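Local coordinates for secreted RxLR effector peptide protein (Phytophthora infestans, PDB 5L7S) that binds the host autophagy protein ATG8CL through a C-terminal ATG8-interacting motif and stimulates autophagosome formation in the infected plant cell, at residues A[23-28]-A[63-68]; A[70-75]-A[131-136]; A[226-231]-A[256-261]. One frame throughout, in Å; residues are numbered along the deposited sequence.

Contact 1. Residues A[23-28]-A[63-68]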
loop_
_atom_site.group_PDB
_atom_site.type_symbol
_atom_site.label_atom_id
_atom_site.label_comp_id
_atom_site.label_asym_id
_atom_site.label_seq_id
_atom_site.Cartn_x
_atom_site.Cartn_y
_atom_site.Cartn_z
ATOM N N HIS A 23 -15.306 4.592 -24.109
ATOM C CA HIS A 23 -14.172 4.833 -23.214
ATOM C C HIS A 23 -13.720 3.499 -22.602
ATOM O O HIS A 23 -14.571 2.712 -22.186
ATOM C CB HIS A 23 -14.554 5.832 -22.119
ATOM C CG HIS A 23 -13.386 6.335 -21.329
ATOM N ND1 HIS A 23 -13.051 5.825 -20.095
ATOM C CD2 HIS A 23 -12.468 7.294 -21.600
ATOM C CE1 HIS A 23 -11.982 6.449 -19.636
ATOM N NE2 HIS A 23 -11.607 7.345 -20.531
ATOM N N PRO A 24 -12.392 3.232 -22.545
ATOM C CA PRO A 24 -11.958 1.899 -22.088
ATOM C C PRO A 24 -12.412 1.483 -20.675
ATOM O O PRO A 24 -12.621 0.293 -20.446
ATOM C CB PRO A 24 -10.425 1.974 -22.172
ATOM C CG PRO A 24 -10.149 3.064 -23.146
ATOM C CD PRO A 24 -11.237 4.068 -22.926
ATOM N N ARG A 25 -12.552 2.431 -19.745
ATOM C CA ARG A 25 -13.144 2.120 -18.433
ATOM C C ARG A 25 -14.565 1.559 -18.567
ATOM O O ARG A 25 -14.902 0.580 -17.892
ATOM C CB ARG A 25 -13.132 3.326 -17.478
ATOM C CG ARG A 25 -13.553 2.954 -16.053
ATOM C CD ARG A 25 -13.300 4.054 -15.031
ATOM N NE ARG A 25 -11.916 4.064 -14.542
ATOM C CZ ARG A 25 -10.921 4.843 -14.987
ATOM N NH1 ARG A 25 -9.711 4.728 -14.436
ATOM N NH2 ARG A 25 -11.103 5.733 -15.971
ATOM N N GLU A 26 -15.375 2.168 -19.439
ATOM C CA GLU A 26 -16.748 1.698 -19.701
ATOM C C GLU A 26 -16.750 0.297 -20.310
ATOM O O GLU A 26 -17.528 -0.562 -19.889
ATOM C CB GLU A 26 -17.505 2.642 -20.644
ATOM C CG GLU A 26 -17.719 4.061 -20.128
ATOM C CD GLU A 26 -18.242 5.024 -21.194
ATOM O OE1 GLU A 26 -18.880 6.027 -20.811
ATOM O OE2 GLU A 26 -18.018 4.802 -22.409
ATOM N N LEU A 27 -15.883 0.072 -21.297
ATOM C CA LEU A 27 -15.778 -1.240 -21.946
ATOM C C LEU A 27 -15.258 -2.313 -20.992
ATOM O O LEU A 27 -15.722 -3.448 -21.030
ATOM C CB LEU A 27 -14.890 -1.181 -23.200
ATOM C CG LEU A 27 -14.857 -2.478 -24.032
ATOM C CD1 LEU A 27 -16.223 -2.778 -24.639
ATOM C CD2 LEU A 27 -13.798 -2.436 -25.120
ATOM N N PHE A 28 -14.288 -1.955 -20.153
ATOM C CA PHE A 28 -13.759 -2.872 -19.136
ATOM C C PHE A 28 -14.887 -3.426 -18.249
ATOM O O PHE A 28 -14.940 -4.633 -17.981
ATOM C CB PHE A 28 -12.698 -2.163 -18.286
ATOM C CG PHE A 28 -11.901 -3.082 -17.410
ATOM C CD1 PHE A 28 -10.809 -3.776 -17.924
ATOM C CD2 PHE A 28 -12.227 -3.245 -16.066
ATOM C CE1 PHE A 28 -10.061 -4.621 -17.114
ATOM C CE2 PHE A 28 -11.486 -4.090 -15.253
ATOM C CZ PHE A 28 -10.403 -4.779 -15.777
ATOM N N GLN A 63 -2.628 10.703 -21.687
ATOM C CA GLN A 63 -3.442 11.226 -20.573
ATOM C C GLN A 63 -4.941 10.876 -20.683
ATOM O O GLN A 63 -5.615 10.765 -19.661
ATOM C CB GLN A 63 -3.228 12.744 -20.369
ATOM C CG GLN A 63 -4.003 13.691 -21.289
ATOM C CD GLN A 63 -3.671 13.523 -22.766
ATOM O OE1 GLN A 63 -2.500 13.495 -23.156
ATOM N NE2 GLN A 63 -4.705 13.413 -23.594
ATOM N N ALA A 64 -5.450 10.690 -21.905
ATOM C CA ALA A 64 -6.843 10.247 -22.127
ATOM C C ALA A 64 -7.178 8.930 -21.410
ATOM O O ALA A 64 -8.324 8.718 -21.010
ATOM C CB ALA A 64 -7.141 10.117 -23.618
ATOM N N PHE A 65 -6.182 8.049 -21.283
ATOM C CA PHE A 65 -6.274 6.854 -20.439
ATOM C C PHE A 65 -4.864 6.407 -20.026
ATOM O O PHE A 65 -4.221 5.599 -20.706
ATOM C CB PHE A 65 -7.029 5.740 -21.166
ATOM C CG PHE A 65 -7.482 4.624 -20.266
ATOM C CD1 PHE A 65 -8.366 4.872 -19.218
ATOM C CD2 PHE A 65 -7.048 3.320 -20.475
ATOM C CE1 PHE A 65 -8.795 3.847 -18.389
ATOM C CE2 PHE A 65 -7.480 2.290 -19.651
ATOM C CZ PHE A 65 -8.352 2.553 -18.606
ATOM N N SER A 66 -4.394 6.964 -18.909
ATOM C CA SER A 66 -2.988 6.879 -18.490
ATOM C C SER A 66 -2.523 5.491 -18.067
ATOM O O SER A 66 -3.315 4.560 -17.949
ATOM C CB SER A 66 -2.722 7.855 -17.335
ATOM O OG SER A 66 -3.275 7.378 -16.117
ATOM N N ASP A 67 -1.212 5.378 -17.854
ATOM C CA ASP A 67 -0.613 4.194 -17.239
ATOM C C ASP A 67 -1.228 3.933 -15.869
ATOM O O ASP A 67 -1.582 2.795 -15.554
ATOM C CB ASP A 67 0.910 4.356 -17.089
ATOM C CG ASP A 67 1.657 4.211 -18.409
ATOM O OD1 ASP A 67 1.016 4.099 -19.470
ATOM O OD2 ASP A 67 2.902 4.206 -18.389
ATOM N N LEU A 68 -1.365 4.989 -15.070
ATOM C CA LEU A 68 -1.932 4.866 -13.728
ATOM C C LEU A 68 -3.423 4.512 -13.750
ATOM O O LEU A 68 -3.857 3.662 -12.961
ATOM C CB LEU A 68 -1.684 6.137 -12.910
ATOM C CG LEU A 68 -0.215 6.496 -12.641
ATOM C CD1 LEU A 68 -0.148 7.680 -11.687
ATOM C CD2 LEU A 68 0.584 5.320 -12.088
#
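Phe65 reaches across to meet His23, Pro24 and Arg25, each in a different way. Pro24 lies over one face of the Phe65 ring, and Pro24 CB is 3.9 Å from Phe65 CE2. The same CB stands 17° off the normal of the Phe65 ring, a CH-pi contact. Arg25 comes to the edge of this ring. Arg25 NH2 is 3.8 Å from Phe65 CE1, near the ring plane, and that carbon lies over a face of the guanidinium. The guanidinium and ring planes are 70° apart. His23 approaches obliquely, with His23 CE1 4.0 Å from Phe65 CD1. The edge of the imidazole also faces the backbone of Ala64, with His23 NE2 3.6 Å from Ala64 O. No hydrogen bond crosses between the two segments.

Phe65 holds CG anti to its backbone N (chi1 -165°), which carries the ring toward Pro24. His23 is the N-cap residue of helix 24-30, and His23 N donates to Glu26 OE2 at 3.2 Å. Ser66 caps helix 67-75 by accepting from Asp69 N. The contact joins the start of helix 24-30, assigned to WY-domain 1, to the residues leading into helix 67-75, assigned to WY-domain 2. Helix 44-60 packs against both: Pro24 touches Val53, Phe65 touches Trp49, and Trp49 NE1 bonds to Pro24 O.

Contact 2. Residues A[70-75]-A[131-136]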
loop_
_atom_site.group_PDB
_atom_site.type_symbol
_atom_site.label_atom_id
_atom_site.label_comp_id
_atom_site.label_asym_id
_atom_site.label_seq_id
_atom_site.Cartn_x
_atom_site.Cartn_y
_atom_site.Cartn_z
ATOM N N ILE A 70 -4.776 2.731 -16.016
ATOM C CA ILE A 70 -4.694 1.301 -16.305
ATOM C C ILE A 70 -4.277 0.516 -15.064
ATOM O O ILE A 70 -4.895 -0.494 -14.748
ATOM C CB ILE A 70 -3.726 0.996 -17.474
ATOM C CG1 ILE A 70 -4.278 1.562 -18.791
ATOM C CG2 ILE A 70 -3.503 -0.509 -17.626
ATOM C CD1 ILE A 70 -3.228 1.751 -19.870
ATOM N N TYR A 71 -3.238 0.973 -14.369
ATOM C CA TYR A 71 -2.710 0.241 -13.212
ATOM C C TYR A 71 -3.741 0.112 -12.095
ATOM O O TYR A 71 -3.971 -0.982 -11.580
ATOM C CB TYR A 71 -1.436 0.896 -12.666
ATOM C CG TYR A 71 -0.714 0.066 -11.616
ATOM C CD1 TYR A 71 -0.094 -1.134 -11.956
ATOM C CD2 TYR A 71 -0.647 0.483 -10.283
ATOM C CE1 TYR A 71 0.569 -1.899 -11.001
ATOM C CE2 TYR A 71 0.014 -0.275 -9.320
ATOM C CZ TYR A 71 0.621 -1.466 -9.682
ATOM O OH TYR A 71 1.283 -2.222 -8.735
ATOM N N TYR A 72 -4.367 1.224 -11.736
ATOM C CA TYR A 72 -5.273 1.226 -10.595
ATOM C C TYR A 72 -6.624 0.560 -10.889
ATOM O O TYR A 72 -7.246 0.026 -9.971
ATOM C CB TYR A 72 -5.410 2.641 -10.016
ATOM C CG TYR A 72 -4.157 3.075 -9.266
ATOM C CD1 TYR A 72 -3.749 2.400 -8.117
ATOM C CD2 TYR A 72 -3.372 4.148 -9.708
ATOM C CE1 TYR A 72 -2.608 2.775 -7.426
ATOM C CE2 TYR A 72 -2.227 4.532 -9.016
ATOM C CZ TYR A 72 -1.849 3.839 -7.877
ATOM O OH TYR A 72 -0.724 4.194 -7.171
ATOM N N LEU A 73 -7.053 0.548 -12.150
ATOM C CA LEU A 73 -8.236 -0.233 -12.555
ATOM C C LEU A 73 -8.006 -1.737 -12.380
ATOM O O LEU A 73 -8.864 -2.452 -11.855
ATOM C CB LEU A 73 -8.605 0.052 -14.018
ATOM C CG LEU A 73 -9.824 -0.679 -14.607
ATOM C CD1 LEU A 73 -11.109 -0.242 -13.916
ATOM C CD2 LEU A 73 -9.909 -0.447 -16.110
ATOM N N LEU A 74 -6.852 -2.204 -12.844
ATOM C CA LEU A 74 -6.501 -3.618 -12.778
ATOM C C LEU A 74 -6.135 -4.055 -11.364
ATOM O O LEU A 74 -6.339 -5.220 -11.006
ATOM C CB LEU A 74 -5.339 -3.921 -13.721
ATOM C CG LEU A 74 -5.578 -3.665 -15.208
ATOM C CD1 LEU A 74 -4.256 -3.689 -15.953
ATOM C CD2 LEU A 74 -6.538 -4.689 -15.791
ATOM N N LEU A 75 -5.584 -3.128 -10.576
ATOM C CA LEU A 75 -5.191 -3.410 -9.192
ATOM C C LEU A 75 -6.390 -3.762 -8.312
ATOM O O LEU A 75 -6.244 -4.534 -7.361
ATOM C CB LEU A 75 -4.425 -2.226 -8.581
ATOM C CG LEU A 75 -3.814 -2.426 -7.186
ATOM C CD1 LEU A 75 -2.740 -3.503 -7.203
ATOM C CD2 LEU A 75 -3.248 -1.118 -6.657
ATOM N N LEU A 131 -1.491 7.182 -4.980
ATOM C CA LEU A 131 -1.478 6.090 -4.009
ATOM C C LEU A 131 -2.764 5.979 -3.192
ATOM O O LEU A 131 -3.036 4.912 -2.644
ATOM C CB LEU A 131 -0.259 6.191 -3.089
ATOM C CG LEU A 131 1.064 5.838 -3.774
ATOM C CD1 LEU A 131 2.246 6.249 -2.911
ATOM C CD2 LEU A 131 1.140 4.352 -4.110
ATOM N N LYS A 132 -3.557 7.051 -3.125
ATOM C CA LYS A 132 -4.912 6.978 -2.548
ATOM C C LYS A 132 -5.801 5.939 -3.244
ATOM O O LYS A 132 -6.596 5.263 -2.590
ATOM C CB LYS A 132 -5.596 8.347 -2.571
ATOM C CG LYS A 132 -5.046 9.308 -1.535
ATOM C CD LYS A 132 -5.593 10.713 -1.721
ATOM C CE LYS A 132 -5.051 11.656 -0.657
ATOM N NZ LYS A 132 -5.120 13.080 -1.079
ATOM N N ASP A 133 -5.634 5.795 -4.560
ATOM C CA ASP A 133 -6.391 4.812 -5.349
ATOM C C ASP A 133 -5.972 3.350 -5.115
ATOM O O ASP A 133 -6.647 2.439 -5.594
ATOM C CB ASP A 133 -6.298 5.137 -6.850
ATOM C CG ASP A 133 -6.848 6.519 -7.201
ATOM O OD1 ASP A 133 -7.783 6.998 -6.522
ATOM O OD2 ASP A 133 -6.341 7.127 -8.167
ATOM N N ALA A 134 -4.866 3.122 -4.405
ATOM C CA ALA A 134 -4.394 1.768 -4.095
ATOM C C ALA A 134 -5.274 1.037 -3.086
ATOM O O ALA A 134 -5.294 -0.196 -3.074
ATOM C CB ALA A 134 -2.960 1.812 -3.588
ATOM N N GLY A 135 -5.976 1.785 -2.231
ATOM C CA GLY A 135 -6.834 1.191 -1.207
ATOM C C GLY A 135 -6.060 0.287 -0.262
ATOM O O GLY A 135 -4.888 0.533 0.018
ATOM N N THR A 136 -6.697 -0.798 0.177
ATOM C CA THR A 136 -6.091 -1.726 1.137
ATOM C C THR A 136 -4.895 -2.500 0.575
ATOM O O THR A 136 -4.193 -3.173 1.331
ATOM C CB THR A 136 -7.110 -2.761 1.673
ATOM O OG1 THR A 136 -7.566 -3.599 0.604
ATOM C CG2 THR A 136 -8.299 -2.072 2.339
#
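The Tyr72 ring lies between Asp133 on one face and Tyr71 on the other. Asp133 places its CB over the face toward the rim, and Asp133 CB is 4.1 Å from the Tyr72 ring centroid. This is a CH-pi contact, 21° off the ring normal. The closest ring atom is Tyr72 CG, 3.8 Å from Asp133 CB. Across the opposite face, Tyr71 CD2 sits over the centre of the ring. The Asp133 carboxylate plane stands at 76° to the ring plane. Asp133 OD2 forms a salt bridge with Arg130 NE, while CB makes the contact with the ring.

Ala134 N meets the ring obliquely, 3.8 Å from Tyr72 CE1. Ala134 CB is 4.0 Å from Tyr72 CE1. Leu131 packs at the phenol end, with Leu131 CD2 3.6 Å from Tyr72 OH. The hydroxyl has its polar partner just before this segment, in a hydrogen bond with Leu129 O.

Residues 70-75 lie on helix 67-75, in the part of the chain assigned to WY-domain 2. Residues 131-136 are assigned to WY-domain 3 and make a 3-10 turn, with Ala134 N bonded to Leu131 O. The contact therefore bridges two consecutive units of the tandem WY array.

Tyr72 has CG beside its backbone N (chi1 -73°), and the ring projects from the helix across the turn. Three residues further on, Leu75 adds a smaller apolar patch. Leu75 CD2 is 4.0 Å from Ala134 CA. Lys137 NZ, just past the turn, hydrogen-bonds to Leu75 O. Met143 of helix 142-155 touches Tyr72, and Trp147 of that helix touches Leu131.

Contact 3. Residues A[226-231]-A[256-261]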
loop_
_atom_site.group_PDB
_atom_site.type_symbol
_atom_site.label_atom_id
_atom_site.label_comp_id
_atom_site.label_asym_id
_atom_site.label_seq_id
_atom_site.Cartn_x
_atom_site.Cartn_y
_atom_site.Cartn_z
ATOM N N GLU A 226 4.543 -10.787 18.614
ATOM C CA GLU A 226 5.453 -9.809 19.208
ATOM C C GLU A 226 5.599 -10.106 20.697
ATOM O O GLU A 226 4.612 -10.405 21.367
ATOM C CB GLU A 226 4.932 -8.379 19.021
ATOM C CG GLU A 226 4.773 -7.919 17.573
ATOM C CD GLU A 226 6.079 -7.554 16.882
ATOM O OE1 GLU A 226 7.176 -7.832 17.414
ATOM O OE2 GLU A 226 6.003 -6.980 15.779
ATOM N N THR A 227 6.828 -10.031 21.204
ATOM C CA THR A 227 7.096 -10.310 22.616
ATOM C C THR A 227 6.610 -9.152 23.494
ATOM O O THR A 227 6.549 -8.011 23.025
ATOM C CB THR A 227 8.602 -10.520 22.890
ATOM O OG1 THR A 227 9.340 -9.356 22.492
ATOM C CG2 THR A 227 9.122 -11.734 22.142
ATOM N N PRO A 228 6.270 -9.437 24.771
ATOM C CA PRO A 228 5.996 -8.360 25.728
ATOM C C PRO A 228 7.112 -7.313 25.790
ATOM O O PRO A 228 6.822 -6.123 25.945
ATOM C CB PRO A 228 5.869 -9.100 27.065
ATOM C CG PRO A 228 5.381 -10.454 26.692
ATOM C CD PRO A 228 5.984 -10.765 25.350
ATOM N N GLU A 229 8.362 -7.757 25.647
ATOM C CA GLU A 229 9.521 -6.864 25.672
ATOM C C GLU A 229 9.526 -5.907 24.479
ATOM O O GLU A 229 9.806 -4.717 24.643
ATOM C CB GLU A 229 10.837 -7.658 25.724
ATOM C CG GLU A 229 11.109 -8.369 27.052
ATOM C CD GLU A 229 10.600 -9.805 27.117
ATOM O OE1 GLU A 229 9.776 -10.215 26.269
ATOM O OE2 GLU A 229 11.026 -10.534 28.039
ATOM N N GLU A 230 9.209 -6.420 23.291
ATOM C CA GLU A 230 9.131 -5.572 22.098
ATOM C C GLU A 230 8.026 -4.516 22.250
ATOM O O GLU A 230 8.268 -3.337 21.999
ATOM C CB GLU A 230 8.934 -6.412 20.824
ATOM C CG GLU A 230 9.025 -5.641 19.504
ATOM C CD GLU A 230 10.438 -5.217 19.120
ATOM O OE1 GLU A 230 10.957 -5.736 18.110
ATOM O OE2 GLU A 230 11.029 -4.350 19.803
ATOM N N VAL A 231 6.843 -4.932 22.706
ATOM C CA VAL A 231 5.707 -4.012 22.873
ATOM C C VAL A 231 6.027 -2.936 23.919
ATOM O O VAL A 231 5.751 -1.752 23.699
ATOM C CB VAL A 231 4.399 -4.756 23.236
ATOM C CG1 VAL A 231 3.263 -3.770 23.502
ATOM C CG2 VAL A 231 3.996 -5.706 22.115
ATOM N N ARG A 256 -2.241 -6.114 29.788
ATOM C CA ARG A 256 -3.291 -6.927 29.159
ATOM C C ARG A 256 -2.777 -7.703 27.952
ATOM O O ARG A 256 -3.129 -8.873 27.780
ATOM C CB ARG A 256 -4.499 -6.075 28.748
ATOM C CG ARG A 256 -5.322 -5.519 29.903
ATOM C CD ARG A 256 -5.900 -6.607 30.797
ATOM N NE ARG A 256 -6.872 -6.080 31.757
ATOM C CZ ARG A 256 -7.324 -6.733 32.833
ATOM N NH1 ARG A 256 -6.908 -7.966 33.125
ATOM N NH2 ARG A 256 -8.202 -6.143 33.635
ATOM N N TYR A 257 -1.956 -7.065 27.119
ATOM C CA TYR A 257 -1.294 -7.789 26.033
ATOM C C TYR A 257 -0.426 -8.909 26.590
ATOM O O TYR A 257 -0.481 -10.035 26.101
ATOM C CB TYR A 257 -0.433 -6.879 25.152
ATOM C CG TYR A 257 0.240 -7.673 24.053
ATOM C CD1 TYR A 257 -0.488 -8.108 22.948
ATOM C CD2 TYR A 257 1.582 -8.046 24.148
ATOM C CE1 TYR A 257 0.104 -8.867 21.955
ATOM C CE2 TYR A 257 2.185 -8.806 23.156
ATOM C CZ TYR A 257 1.440 -9.210 22.061
ATOM O OH TYR A 257 2.017 -9.960 21.069
ATOM N N THR A 258 0.372 -8.586 27.606
ATOM C CA THR A 258 1.285 -9.547 28.222
ATOM C C THR A 258 0.567 -10.794 28.741
ATOM O O THR A 258 1.076 -11.903 28.572
ATOM C CB THR A 258 2.107 -8.901 29.360
ATOM O OG1 THR A 258 2.819 -7.765 28.853
ATOM C CG2 THR A 258 3.111 -9.887 29.946
ATOM N N GLN A 259 -0.607 -10.626 29.353
ATOM C CA GLN A 259 -1.368 -11.785 29.848
ATOM C C GLN A 259 -1.959 -12.611 28.696
ATOM O O GLN A 259 -2.032 -13.838 28.794
ATOM C CB GLN A 259 -2.432 -11.388 30.894
ATOM C CG GLN A 259 -3.772 -10.880 30.376
ATOM C CD GLN A 259 -4.781 -10.703 31.493
ATOM O OE1 GLN A 259 -4.771 -9.698 32.201
ATOM N NE2 GLN A 259 -5.657 -11.681 31.657
ATOM N N THR A 260 -2.366 -11.938 27.617
ATOM C CA THR A 260 -2.792 -12.616 26.386
ATOM C C THR A 260 -1.646 -13.448 25.810
ATOM O O THR A 260 -1.839 -14.611 25.460
ATOM C CB THR A 260 -3.271 -11.620 25.305
ATOM O OG1 THR A 260 -4.204 -10.691 25.871
ATOM C CG2 THR A 260 -3.938 -12.353 24.145
ATOM N N TYR A 261 -0.461 -12.846 25.738
ATOM C CA TYR A 261 0.750 -13.528 25.267
ATOM C C TYR A 261 1.030 -14.772 26.110
ATOM O O TYR A 261 1.211 -15.865 25.574
ATOM C CB TYR A 261 1.947 -12.574 25.312
ATOM C CG TYR A 261 3.180 -13.066 24.592
ATOM C CD1 TYR A 261 3.365 -12.813 23.230
ATOM C CD2 TYR A 261 4.181 -13.758 25.274
ATOM C CE1 TYR A 261 4.503 -13.255 22.564
ATOM C CE2 TYR A 261 5.323 -14.201 24.619
ATOM C CZ TYR A 261 5.479 -13.948 23.265
ATOM O OH TYR A 261 6.609 -14.386 22.618
#
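Tyr257 and Tyr261, one turn apart on helix 249-266, meet the start of helix 228-235, one with its edge and the other with a face. Pro228 CD lies over the centre of the Tyr261 ring, 3.5 Å from its centroid and 12° off the normal, a CH-pi contact. The two side chains cross at about a right angle. Tyr257 instead presents its edge, and Glu226 O lies in its ring plane. Tyr257 OH donates to Glu226 O at 2.6 Å, with a C=O...donor angle of 133°. Both rings extend toward the start of helix 228-235.

Val231 CG2 meets Tyr257 obliquely, 3.7 Å from Tyr257 CE2. Thr227 runs alongside Tyr261 in the same direction. Pro228 CB is 3.8 Å from Thr258 OG1, a hydroxyl bonded to Trp254 O. Thr227 is the N-cap: Thr227 OG1 accepts from Glu230 N at 3.0 Å. Trp254 NE1 also bonds to Pro228 O.

The contact lies in the region assigned to WY-domain 5. Its one direct hydrogen bond gives Tyr257 OH and the Glu226 carbonyl a partner and fixes where the Tyr257 edge sits, whereas Pro228 is held against Tyr261 by dispersion.

Segments of contacts 1 and 2 both run onto helix 67-75, and the two contacts touch. Their centres are 13 Å apart. Phe65 CE2 packs against Ile70 CG1, and Phe28 CG meets Leu73 CD2 at 3.6 Å. Both of these contacts join consecutive WY units, whereas contact 3 stands apart inside a single one. Its centre is 35 Å from that of contact 2 and 48 Å from that of contact 1, which lies on the opposite side of the chain's centre. The WY-domains are dispensable for ATG8CL binding. The C-terminal ATG8-interacting motif, which is sufficient for it, lies beyond the modelled chain.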